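Local coordinates for protein nicotinate-nucleotide pyrophosphorylase (PDB 3TQV) that probably makes nicotinate mononucleotide for NAD(+) biosynthesis, joining quinolinate to phosphoribosyl diphosphate with loss of CO2 and diphosphate, at residues R21-S26 against A64-N69; S82-V87 against V156-G161; I114-G119 against P146-A151; L138-K143 against A151-V156; N163-I166 against D170-L173. All coordinates share one frame; numbering follows the deposited sequence.

Contact 1 of 5, residues R21-S26 against A64-N69; sequences RLVRES and ANEVIN
V23 reaches from helix 16-31 onto helix 61-71 and spreads its two methyls over neighbouring residues there. CG1 of V23 rests on the backbone of V67, 3.7 Å from V67 CA, and meets the branch V67 CG2 at the same 3.7 Å. The other methyl, V23 CG2, lies against the aliphatic part of E66, 3.8 Å from E66 CG. In E66, CG stands anti to the backbone N (chi1 -178°), which lays the CB-CG part along the valine; the bend at chi2 only redirects the carboxylate. No hydrogen bond joins the two segments; the contact is apolar and largely buried, with the V23 and V67 CA atoms 6.0 Å apart. It pairs the first helix of the chain with one in the N-terminal region of the quinolinate phosphoribosyltransferase, a region whose antiparallel sheet is completed by strand 281-285 from the other end of the chain. R24 NH2 remains 5.3 Å from E66 OE2, too far for a contact although the charges are opposite. Further out, V23 also packs on F63 and Q70, V67 on L27 and on I110 of helix 100-130, and S26 on P146 of the second subunit.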
# COMPACT_ATOMS: atom_id res chain seq x y z
N ARG B 21 7.11 -14.59 6.74
CA ARG B 21 6.54 -14.95 5.44
C ARG B 21 6.49 -13.76 4.49
O ARG B 21 6.72 -13.90 3.29
CB ARG B 21 5.14 -15.51 5.62
CG ARG B 21 4.51 -15.97 4.34
CD ARG B 21 3.07 -15.54 4.30
NE ARG B 21 2.31 -16.13 5.40
CZ ARG B 21 1.16 -15.64 5.85
NH1 ARG B 21 0.65 -14.54 5.32
NH2 ARG B 21 0.54 -16.24 6.86
N LEU B 22 6.17 -12.60 5.03
CA LEU B 22 6.12 -11.37 4.26
C LEU B 22 7.50 -10.96 3.73
O LEU B 22 7.63 -10.43 2.63
CB LEU B 22 5.51 -10.26 5.11
CG LEU B 22 4.02 -9.99 4.90
CD1 LEU B 22 3.49 -9.03 5.95
CD2 LEU B 22 3.78 -9.46 3.49
N VAL B 23 8.53 -11.20 4.53
CA VAL B 23 9.89 -10.87 4.12
C VAL B 23 10.33 -11.84 3.04
O VAL B 23 10.69 -11.43 1.95
CB VAL B 23 10.86 -10.88 5.33
CG1 VAL B 23 12.31 -10.89 4.87
CG2 VAL B 23 10.58 -9.67 6.23
N ARG B 24 10.27 -13.12 3.36
CA ARG B 24 10.53 -14.21 2.42
C ARG B 24 9.98 -13.94 1.00
O ARG B 24 10.74 -13.87 0.03
CB ARG B 24 9.94 -15.49 2.99
CG ARG B 24 10.04 -16.71 2.09
CD ARG B 24 11.21 -17.56 2.49
NE ARG B 24 11.20 -17.87 3.92
CZ ARG B 24 12.30 -18.10 4.64
NH1 ARG B 24 13.50 -18.04 4.06
NH2 ARG B 24 12.20 -18.38 5.94
N GLU B 25 8.66 -13.81 0.89
CA GLU B 25 8.00 -13.51 -0.38
C GLU B 25 8.50 -12.20 -1.05
O GLU B 25 8.57 -12.11 -2.27
CB GLU B 25 6.48 -13.48 -0.19
CG GLU B 25 5.85 -14.85 0.00
CD GLU B 25 4.46 -14.78 0.63
OE1 GLU B 25 3.90 -13.66 0.70
OE2 GLU B 25 3.94 -15.83 1.07
N SER B 26 8.84 -11.21 -0.24
CA SER B 26 9.41 -9.94 -0.71
C SER B 26 10.78 -10.09 -1.32
O SER B 26 11.13 -9.40 -2.26
CB SER B 26 9.55 -8.97 0.46
OG SER B 26 8.53 -7.99 0.43
N ALA B 64 12.86 -5.20 8.79
CA ALA B 64 14.24 -4.94 8.43
C ALA B 64 15.14 -6.00 9.05
O ALA B 64 15.92 -6.64 8.37
CB ALA B 64 14.65 -3.58 8.89
N ASN B 65 15.01 -6.18 10.37
CA ASN B 65 15.72 -7.23 11.07
C ASN B 65 15.56 -8.59 10.39
O ASN B 65 16.52 -9.36 10.28
CB ASN B 65 15.23 -7.33 12.52
CG ASN B 65 15.74 -6.19 13.41
OD1 ASN B 65 16.64 -5.44 13.04
ND2 ASN B 65 15.18 -6.08 14.61
N GLU B 66 14.34 -8.88 9.95
CA GLU B 66 14.06 -10.20 9.41
C GLU B 66 14.66 -10.35 8.02
O GLU B 66 15.13 -11.43 7.66
CB GLU B 66 12.56 -10.48 9.42
CG GLU B 66 12.15 -11.87 8.92
CD GLU B 66 12.97 -13.00 9.54
OE1 GLU B 66 13.61 -12.77 10.60
OE2 GLU B 66 12.97 -14.11 8.97
N VAL B 67 14.69 -9.25 7.26
CA VAL B 67 15.40 -9.22 5.98
C VAL B 67 16.88 -9.55 6.19
O VAL B 67 17.41 -10.46 5.56
CB VAL B 67 15.28 -7.85 5.28
CG1 VAL B 67 16.06 -7.85 3.98
CG2 VAL B 67 13.82 -7.50 5.02
N ILE B 68 17.55 -8.80 7.06
CA ILE B 68 18.95 -9.11 7.40
C ILE B 68 19.12 -10.59 7.71
O ILE B 68 19.91 -11.30 7.07
CB ILE B 68 19.44 -8.31 8.63
CG1 ILE B 68 19.63 -6.85 8.26
CG2 ILE B 68 20.76 -8.86 9.15
CD1 ILE B 68 19.83 -6.64 6.78
N ASN B 69 18.35 -11.05 8.69
CA ASN B 69 18.38 -12.42 9.18
C ASN B 69 18.28 -13.46 8.08
O ASN B 69 18.99 -14.48 8.11
CB ASN B 69 17.23 -12.62 10.17
CG ASN B 69 17.31 -13.94 10.88
OD1 ASN B 69 16.35 -14.72 10.89
ND2 ASN B 69 18.47 -14.22 11.46

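Contact 2 of 5, residues S82-V87 against V156-G161; sequences SDAQKV and VRCGGG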
# COMPACT_ATOMS: atom_id res chain seq x y z
N SER B 82 13.85 3.40 17.76
CA SER B 82 13.01 2.22 17.78
C SER B 82 11.61 2.51 17.24
O SER B 82 11.21 3.68 17.12
CB SER B 82 12.92 1.65 19.20
OG SER B 82 12.63 2.67 20.16
N ASP B 83 10.88 1.45 16.91
CA ASP B 83 9.52 1.57 16.42
C ASP B 83 8.63 2.35 17.37
O ASP B 83 8.54 2.01 18.55
CB ASP B 83 8.91 0.19 16.21
CG ASP B 83 9.21 -0.38 14.85
OD1 ASP B 83 10.18 0.08 14.20
OD2 ASP B 83 8.49 -1.30 14.44
N ALA B 84 7.99 3.39 16.85
CA ALA B 84 6.95 4.15 17.55
C ALA B 84 7.51 5.43 18.13
O ALA B 84 6.87 6.10 18.96
CB ALA B 84 6.24 3.30 18.60
N GLN B 85 8.70 5.76 17.65
CA GLN B 85 9.40 6.99 18.00
C GLN B 85 9.29 8.02 16.90
O GLN B 85 9.20 7.69 15.72
CB GLN B 85 10.87 6.71 18.20
CG GLN B 85 11.17 5.89 19.39
CD GLN B 85 12.49 6.28 19.97
OE1 GLN B 85 12.56 6.76 21.09
NE2 GLN B 85 13.55 6.12 19.18
N LYS B 86 9.31 9.28 17.30
CA LYS B 86 9.33 10.36 16.35
C LYS B 86 10.79 10.61 15.97
O LYS B 86 11.60 11.02 16.80
CB LYS B 86 8.67 11.59 16.96
CG LYS B 86 8.74 12.86 16.14
CD LYS B 86 8.29 14.04 17.01
CE LYS B 86 8.48 15.37 16.31
NZ LYS B 86 7.99 16.52 17.13
N VAL B 87 11.12 10.32 14.72
CA VAL B 87 12.46 10.52 14.20
C VAL B 87 12.54 11.85 13.46
O VAL B 87 11.75 12.12 12.56
CB VAL B 87 12.83 9.42 13.22
CG1 VAL B 87 14.23 9.67 12.64
CG2 VAL B 87 12.74 8.06 13.90
N VAL B 156 -0.48 1.58 12.97
CA VAL B 156 -1.44 2.55 13.46
C VAL B 156 -1.25 2.73 14.97
O VAL B 156 -1.22 3.86 15.46
CB VAL B 156 -2.89 2.16 13.11
CG1 VAL B 156 -3.86 3.01 13.87
CG2 VAL B 156 -3.12 2.31 11.60
N ARG B 157 -1.10 1.63 15.69
CA ARG B 157 -0.75 1.71 17.10
C ARG B 157 0.55 2.49 17.28
O ARG B 157 0.62 3.40 18.10
CB ARG B 157 -0.65 0.32 17.72
CG ARG B 157 -2.00 -0.33 18.02
CD ARG B 157 -2.69 0.34 19.20
NE ARG B 157 -1.77 0.43 20.31
CZ ARG B 157 -1.46 1.56 20.95
NH1 ARG B 157 -2.04 2.70 20.60
NH2 ARG B 157 -0.59 1.53 21.95
N CYS B 158 1.56 2.16 16.48
CA CYS B 158 2.85 2.85 16.55
C CYS B 158 2.72 4.37 16.47
O CYS B 158 3.55 5.11 17.02
CB CYS B 158 3.81 2.35 15.47
SG CYS B 158 4.58 0.78 15.88
N GLY B 159 1.68 4.84 15.80
CA GLY B 159 1.50 6.26 15.55
C GLY B 159 0.55 6.98 16.49
O GLY B 159 0.40 8.19 16.40
N GLY B 160 -0.11 6.25 17.38
CA GLY B 160 -0.99 6.90 18.34
C GLY B 160 -2.41 6.39 18.27
O GLY B 160 -3.23 6.63 19.17
N GLY B 161 -2.71 5.67 17.20
CA GLY B 161 -4.06 5.20 16.96
C GLY B 161 -4.33 3.88 17.65
O GLY B 161 -3.40 3.13 17.90
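This is a small surface contact between the two halves of the chain: a turn of the N-terminal region, ahead of strand 86-87, leans on the C-terminal end of helix 149-159 in the barrel region. The small A84 side chain lets the backbones come close, with A84 CA 4.4 Å from C158 CA. A84 occupies the third position of a type II turn running from S82 to Q85, where its phi is positive (100°). Its CA approaches the carbonyl of C158 in a CA-H...O contact, A84 CA to C158 O 3.6 Å. Alongside, A84 CB lies 4.1 Å from C158 SG, and D83 CB touches the same sulfur more loosely. The thiol points to the turn with SG anti to its own carbonyl carbon (chi1 -79°).

The carboxylate of D83 is engaged away from C158: OD1 accepts from Q61 N, while OD2 accepts from G60 N and is hydrogen-bonded to the hydroxyl of Y154, one turn back on the same helix. On the helix side, the chain leaves through a Schellman motif at G160, with G161 N bonded to V156 O at 2.9 Å. R157 braces this end: its NH1 gives a hydrogen bond of 3.1 Å to G161 O, arriving well above the carbonyl plane. With no conventional hydrogen bond between the two segments, their direct contact rests on van der Waals touch and one CH...O approach, while a polar tie between turn and helix is supplied alongside by the D83-Y154 hydrogen bond.

Contact 3 of 5, residues I114-G119 against P146-A151; sequences IQMLSG and PGFRLA
The middle of helix 100-130 faces the start of helix 149-159 at a moderate distance, L117 CA lying 7.5 Å from A151 CA, so side chains span the gap. The long selenomethionine M116 does most of this. With CG anti to the backbone N (chi1 -172°) and the rest of the chain extended, it projects straight from its helix and lays its end over one face of the F148 ring. The methyl CE is 3.9 Å from the centroid of F148, 24° off the normal and shifted toward the rim, closest to CD1. The selenium sits more obliquely, SE being 3.6 Å from F148 CE1. F148 itself holds the N-cap position of helix 149-159, and its ring carries P146 O at an edge. From the next residue, L117, the branch CD2 reaches A151, about one turn on from F148, and lies 3.8 Å from A151 O and 4.1 Å from A151 CB. F63 of helix 61-71 covers both L117 and A151.

The same surface meets the second subunit: M116 also packs on I145 of that chain and F148 on its P146, while its E29 accepts hydrogen bonds from G147 N and R149 N at the helix start. The M116-F148 pair is a Met-aromatic contact with CH-pi character, and it fastens the long helix that leads out of the N-terminal region to the first helix after strand 137-139 of the barrel, beside the dimer interface.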
# COMPACT_ATOMS: atom_id res chain seq x y z
N ILE B 114 10.18 -0.09 5.72
CA ILE B 114 10.17 1.08 6.59
C ILE B 114 9.36 2.19 5.93
O ILE B 114 8.51 2.79 6.58
CB ILE B 114 11.59 1.57 6.93
CG1 ILE B 114 12.52 0.39 7.19
CG2 ILE B 114 11.57 2.44 8.16
CD1 ILE B 114 11.95 -0.63 8.11
N GLN B 115 9.61 2.45 4.65
CA GLN B 115 8.89 3.49 3.90
C GLN B 115 7.41 3.40 4.16
O GLN B 115 6.73 4.39 4.41
CB GLN B 115 9.01 3.23 2.41
CG GLN B 115 10.22 3.77 1.76
CD GLN B 115 10.28 3.30 0.34
OE1 GLN B 115 9.38 2.61 -0.15
NE2 GLN B 115 11.36 3.66 -0.34
N MSE B 116 6.92 2.18 4.03
CA MSE B 116 5.51 1.91 4.01
C MSE B 116 4.93 2.04 5.40
O MSE B 116 4.04 2.87 5.64
CB MSE B 116 5.29 0.50 3.48
CG MSE B 116 3.85 0.19 3.22
SE MSE B 116 3.58 -1.72 3.22
CE MSE B 116 1.64 -1.72 3.40
N LEU B 117 5.44 1.23 6.32
CA LEU B 117 4.90 1.16 7.67
C LEU B 117 5.11 2.45 8.42
O LEU B 117 4.24 2.88 9.18
CB LEU B 117 5.52 -0.02 8.43
CG LEU B 117 5.22 -1.35 7.73
CD1 LEU B 117 6.00 -2.51 8.33
CD2 LEU B 117 3.72 -1.63 7.73
N SER B 118 6.25 3.09 8.22
CA SER B 118 6.50 4.37 8.86
C SER B 118 5.56 5.37 8.22
O SER B 118 5.12 6.32 8.86
CB SER B 118 7.95 4.82 8.66
OG SER B 118 8.85 3.87 9.19
N GLY B 119 5.25 5.14 6.95
CA GLY B 119 4.29 5.97 6.27
C GLY B 119 2.97 5.90 7.02
O GLY B 119 2.45 6.92 7.50
N PRO B 146 -3.88 -5.68 1.27
CA PRO B 146 -3.98 -7.12 1.48
C PRO B 146 -2.67 -7.73 1.97
O PRO B 146 -1.60 -7.41 1.43
CB PRO B 146 -4.37 -7.63 0.09
CG PRO B 146 -5.25 -6.54 -0.43
CD PRO B 146 -4.56 -5.27 0.03
N GLY B 147 -2.76 -8.59 2.98
CA GLY B 147 -1.61 -9.29 3.52
C GLY B 147 -0.91 -8.51 4.61
O GLY B 147 0.02 -8.99 5.24
N PHE B 148 -1.36 -7.28 4.80
CA PHE B 148 -0.73 -6.34 5.72
C PHE B 148 -1.74 -5.88 6.75
O PHE B 148 -1.67 -4.75 7.22
CB PHE B 148 -0.21 -5.11 4.97
CG PHE B 148 1.05 -5.35 4.22
CD1 PHE B 148 2.27 -4.97 4.77
CD2 PHE B 148 1.03 -5.95 2.97
CE1 PHE B 148 3.47 -5.20 4.10
CE2 PHE B 148 2.21 -6.18 2.27
CZ PHE B 148 3.45 -5.80 2.84
N ARG B 149 -2.69 -6.76 7.07
CA ARG B 149 -3.70 -6.44 8.07
C ARG B 149 -3.05 -6.13 9.42
O ARG B 149 -3.20 -5.03 9.95
CB ARG B 149 -4.69 -7.59 8.22
CG ARG B 149 -5.48 -7.56 9.51
CD ARG B 149 -6.61 -6.55 9.52
NE ARG B 149 -7.67 -6.97 8.60
CZ ARG B 149 -8.05 -6.23 7.57
NH1 ARG B 149 -7.48 -5.06 7.37
NH2 ARG B 149 -9.00 -6.65 6.76
N LEU B 150 -2.32 -7.10 9.94
CA LEU B 150 -1.68 -6.94 11.24
C LEU B 150 -0.54 -5.91 11.19
O LEU B 150 -0.40 -5.08 12.10
CB LEU B 150 -1.19 -8.30 11.76
CG LEU B 150 -2.32 -9.23 12.23
CD1 LEU B 150 -1.77 -10.59 12.61
CD2 LEU B 150 -3.12 -8.63 13.39
N ALA B 151 0.24 -5.95 10.12
CA ALA B 151 1.33 -5.01 9.92
C ALA B 151 0.84 -3.57 10.02
O ALA B 151 1.49 -2.74 10.66
CB ALA B 151 2.02 -5.26 8.57

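Contact 4 of 5, residues L138-K143 against A151-V156; sequences LLDTRK and AQKYAV. With PO4 (phosphate ion), chain F.
D140 and K153 dominate the burial, their side chains crossing at about a right angle beside the loop predicted to bind substrate. K153 bends at chi2 (-75°), which brings its otherwise extended end to the chain that follows strand 137-139. There NZ makes a salt bridge with D140 OD1 at 2.8 Å, its hydrogen-bond geometry weak, and a second bond of 3.0 Å to T141 O, approaching from well above that carbonyl's plane. A third acceptor is R165 O, so the buried ammonium is gripped by one carboxylate and two main-chain carbonyls. The other carboxylate oxygen, D140 OD2, lies 3.2 Å from K153 CD and 3.8 Å from V156 CG1, where the valine methyl packs against it.

The arrangement belongs to the C-terminal end of a barrel strand, where the parallel-stranded domain of this family carries its active site: T141, R142 and K143 are predicted to bind substrate. T141 shapes this loop with an ST turn, K143 N giving a hydrogen bond to T141 OG1 at 2.7 Å. A phosphate ion, probably from the crystallisation liquor, is bound at the loop. R142 N donates to its O2 at 2.6 Å, and R142 NH1 reaches O4 near the guanidinium plane at 2.9 Å with an angle of 158°. D30 of the second subunit forms a salt bridge with R142 NH2, and K143 NZ forms one with a second phosphate ion.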
# COMPACT_ATOMS: atom_id res chain seq x y z
N LEU B 138 -8.64 7.82 18.00
CA LEU B 138 -8.61 7.37 16.61
C LEU B 138 -8.76 5.84 16.47
O LEU B 138 -8.01 5.07 17.08
CB LEU B 138 -7.27 7.76 15.99
CG LEU B 138 -7.24 8.35 14.58
CD1 LEU B 138 -8.06 9.61 14.58
CD2 LEU B 138 -5.81 8.66 14.13
N LEU B 139 -9.72 5.41 15.67
CA LEU B 139 -9.83 3.99 15.38
C LEU B 139 -9.53 3.71 13.92
O LEU B 139 -9.84 4.52 13.05
CB LEU B 139 -11.22 3.48 15.73
CG LEU B 139 -11.53 3.43 17.23
CD1 LEU B 139 -12.96 2.99 17.45
CD2 LEU B 139 -10.57 2.51 17.96
N ASP B 140 -8.89 2.58 13.65
CA ASP B 140 -8.67 2.15 12.28
C ASP B 140 -9.84 1.29 11.79
O ASP B 140 -10.90 1.28 12.41
CB ASP B 140 -7.33 1.43 12.13
CG ASP B 140 -7.18 0.26 13.08
OD1 ASP B 140 -8.18 -0.32 13.56
OD2 ASP B 140 -6.02 -0.10 13.34
N THR B 141 -9.63 0.56 10.68
CA THR B 141 -10.71 -0.15 9.98
C THR B 141 -10.13 -1.37 9.33
O THR B 141 -8.98 -1.73 9.58
CB THR B 141 -11.29 0.69 8.84
OG1 THR B 141 -10.40 0.62 7.72
CG2 THR B 141 -11.45 2.16 9.27
N ARG B 142 -10.91 -2.00 8.46
CA ARG B 142 -10.40 -3.12 7.67
C ARG B 142 -9.92 -2.67 6.27
O ARG B 142 -9.49 -3.51 5.46
CB ARG B 142 -11.45 -4.26 7.57
CG ARG B 142 -11.65 -5.03 8.90
CD ARG B 142 -12.95 -5.84 8.97
NE ARG B 142 -13.12 -6.78 7.86
CZ ARG B 142 -14.07 -6.69 6.92
NH1 ARG B 142 -14.96 -5.71 6.96
NH2 ARG B 142 -14.16 -7.60 5.94
N LYS B 143 -9.95 -1.36 6.01
CA LYS B 143 -9.48 -0.84 4.73
C LYS B 143 -7.95 -0.84 4.71
O LYS B 143 -7.28 0.18 4.91
CB LYS B 143 -10.09 0.53 4.41
CG LYS B 143 -11.63 0.53 4.35
CD LYS B 143 -12.17 1.94 4.10
CE LYS B 143 -13.54 1.94 3.43
NZ LYS B 143 -14.52 1.27 4.31
N ALA B 151 0.24 -5.95 10.12
CA ALA B 151 1.33 -5.01 9.92
C ALA B 151 0.84 -3.57 10.02
O ALA B 151 1.49 -2.74 10.66
CB ALA B 151 2.02 -5.26 8.57
N GLN B 152 -0.30 -3.27 9.39
CA GLN B 152 -0.89 -1.93 9.46
C GLN B 152 -1.59 -1.59 10.80
O GLN B 152 -1.61 -0.45 11.24
CB GLN B 152 -1.81 -1.68 8.26
CG GLN B 152 -1.05 -1.60 6.93
CD GLN B 152 -1.75 -0.72 5.89
OE1 GLN B 152 -1.36 0.44 5.67
NE2 GLN B 152 -2.78 -1.27 5.25
N LYS B 153 -2.19 -2.59 11.45
CA LYS B 153 -2.76 -2.39 12.78
C LYS B 153 -1.62 -1.98 13.72
O LYS B 153 -1.76 -1.09 14.55
CB LYS B 153 -3.41 -3.69 13.26
CG LYS B 153 -4.62 -4.15 12.45
CD LYS B 153 -5.83 -3.29 12.76
CE LYS B 153 -7.08 -3.78 12.06
NZ LYS B 153 -8.23 -2.82 12.26
N TYR B 154 -0.49 -2.65 13.56
CA TYR B 154 0.70 -2.32 14.33
C TYR B 154 1.18 -0.89 14.03
O TYR B 154 1.44 -0.10 14.95
CB TYR B 154 1.80 -3.36 14.08
CG TYR B 154 3.08 -3.09 14.81
CD1 TYR B 154 3.14 -3.19 16.19
CD2 TYR B 154 4.23 -2.71 14.13
CE1 TYR B 154 4.31 -2.92 16.87
CE2 TYR B 154 5.41 -2.44 14.80
CZ TYR B 154 5.44 -2.54 16.18
OH TYR B 154 6.61 -2.27 16.87
N ALA B 155 1.30 -0.54 12.75
CA ALA B 155 1.73 0.81 12.40
C ALA B 155 0.81 1.83 13.03
O ALA B 155 1.26 2.84 13.56
CB ALA B 155 1.75 0.98 10.88
N VAL B 156 -0.48 1.58 12.97
CA VAL B 156 -1.44 2.55 13.46
C VAL B 156 -1.25 2.73 14.97
O VAL B 156 -1.22 3.86 15.46
CB VAL B 156 -2.89 2.16 13.11
CG1 VAL B 156 -3.86 3.01 13.87
CG2 VAL B 156 -3.12 2.31 11.60
P PO4 F . -14.63 -2.69 9.69
O1 PO4 F . -15.46 -1.56 10.20
O2 PO4 F . -13.44 -2.17 8.93
O3 PO4 F . -14.17 -3.53 10.84
O4 PO4 F . -15.47 -3.55 8.79

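Contact 5 of 5, residues N163-I166 against D170-L173; sequences NHRI and DAYL. With PO4 (phosphate ion), chain F.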
# COMPACT_ATOMS: atom_id res chain seq x y z
N ASN B 163 -6.77 0.17 17.77
CA ASN B 163 -7.31 -0.80 16.85
C ASN B 163 -8.80 -1.08 17.02
O ASN B 163 -9.23 -1.63 18.02
CB ASN B 163 -6.53 -2.11 16.97
CG ASN B 163 -5.05 -1.96 16.64
OD1 ASN B 163 -4.68 -1.21 15.74
ND2 ASN B 163 -4.19 -2.67 17.37
N HIS B 164 -9.58 -0.70 16.01
CA HIS B 164 -10.91 -1.25 15.81
C HIS B 164 -10.71 -2.75 15.58
O HIS B 164 -9.58 -3.22 15.57
CB HIS B 164 -11.53 -0.60 14.58
CG HIS B 164 -12.96 -0.97 14.35
ND1 HIS B 164 -13.99 -0.49 15.13
CD2 HIS B 164 -13.54 -1.74 13.41
CE1 HIS B 164 -15.14 -0.96 14.69
NE2 HIS B 164 -14.89 -1.72 13.64
N ARG B 165 -11.78 -3.51 15.40
CA ARG B 165 -11.64 -4.96 15.35
C ARG B 165 -10.59 -5.39 14.32
O ARG B 165 -10.43 -4.76 13.28
CB ARG B 165 -12.98 -5.62 15.07
CG ARG B 165 -13.66 -5.11 13.82
CD ARG B 165 -14.87 -5.93 13.45
NE ARG B 165 -15.33 -5.62 12.10
CZ ARG B 165 -16.31 -6.26 11.45
NH1 ARG B 165 -16.95 -7.27 12.02
NH2 ARG B 165 -16.63 -5.86 10.22
N ILE B 166 -9.86 -6.46 14.60
CA ILE B 166 -8.91 -6.97 13.62
C ILE B 166 -9.58 -7.49 12.35
O ILE B 166 -9.06 -7.28 11.25
CB ILE B 166 -8.00 -8.09 14.19
CG1 ILE B 166 -7.34 -7.63 15.49
CG2 ILE B 166 -6.96 -8.53 13.14
CD1 ILE B 166 -6.75 -6.22 15.42
N ASP B 170 -13.13 -11.53 15.49
CA ASP B 170 -12.96 -11.08 16.88
C ASP B 170 -14.09 -10.17 17.40
O ASP B 170 -14.19 -9.92 18.60
CB ASP B 170 -11.58 -10.43 17.10
CG ASP B 170 -11.24 -9.35 16.06
OD1 ASP B 170 -11.88 -9.29 14.99
OD2 ASP B 170 -10.30 -8.58 16.30
N ALA B 171 -14.93 -9.67 16.50
CA ALA B 171 -15.93 -8.72 16.91
C ALA B 171 -17.11 -8.66 15.95
O ALA B 171 -16.99 -9.06 14.79
CB ALA B 171 -15.32 -7.37 17.06
N TYR B 172 -18.25 -8.17 16.45
CA TYR B 172 -19.48 -8.13 15.67
C TYR B 172 -19.64 -6.76 15.09
O TYR B 172 -19.43 -5.80 15.79
CB TYR B 172 -20.70 -8.37 16.58
CG TYR B 172 -21.09 -9.80 16.77
CD1 TYR B 172 -21.26 -10.65 15.68
CD2 TYR B 172 -21.32 -10.30 18.05
CE1 TYR B 172 -21.65 -11.98 15.86
CE2 TYR B 172 -21.70 -11.62 18.24
CZ TYR B 172 -21.87 -12.46 17.15
OH TYR B 172 -22.24 -13.77 17.36
N LEU B 173 -20.03 -6.67 13.81
CA LEU B 173 -20.33 -5.36 13.21
C LEU B 173 -21.59 -5.43 12.39
O LEU B 173 -21.56 -5.87 11.25
CB LEU B 173 -19.18 -4.83 12.35
CG LEU B 173 -19.40 -3.42 11.76
CD1 LEU B 173 -20.06 -2.47 12.77
CD2 LEU B 173 -18.12 -2.81 11.20
P PO4 F . -14.63 -2.69 9.69
O1 PO4 F . -15.46 -1.56 10.20
O2 PO4 F . -13.44 -2.17 8.93
O3 PO4 F . -14.17 -3.53 10.84
O4 PO4 F . -15.47 -3.55 8.79
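I166 and R165 are hydrogen-bonded to D170 and A171 across this short loop. The backbone N of I166 donates to D170 OD2 at 2.8 Å, using the syn lone pair of the carboxylate; D170 CG lies between its own N and carbonyl carbon (chi1 50°), which turns the carboxylate back to the loop, where OD1 also accepts from G167 N. R165 NH1 gives a longer bond of 3.3 Å to A171 O, which lies in the guanidinium plane, although the donor stands well above the plane of that carbonyl.

Van der Waals contacts fix the same arginine from the side of strand 171-174. R165 CB rests on A171 CB at 3.5 Å, and L173 CB covers one face of the guanidinium, 3.3 Å from R165 CZ, the two side chains crossing at about a right angle.

Charged hydrogen bonds lead to the phosphate ion. R165, extended from CG to NE, grips it side-on: NE donates to O3 at 2.7 Å in a nearly straight bond (178°), and NH2 to O4 at 3.0 Å (171°). H164 lies beside the same ion, which R142 also holds. T37 of the second subunit packs on R165 and accepts from L173 N.

R165 is predicted to bind substrate. With one face covered by L173 and NH1 held by A171 O, the orientation of its guanidinium is fixed, with the NE and NH2 edge directed at the anion; this is consistent with a positively charged pocket suited to an acidic ligand.

In the fold
From the N terminus, contact 1 closes first, bringing helix 61-71 back onto helix 16-31 before any other contact opens. Contact 2 then spans the long run from the turn at 82-87 to the end of helix 149-159, and contacts 3 and 4 both nest within it. Those two cross, their segments alternating along the chain, and share A151; contact 2 shares V156 with contact 4. Helix 149-159 thus joins the N-terminal region, helix 100-130 and strand 137-139. Contact 5 follows in series as a short loop leading into strand 171-174, and meets contact 4 at the phosphate and through K153 NZ and R165 O. L22 packing on F148 connects contacts 1 and 3.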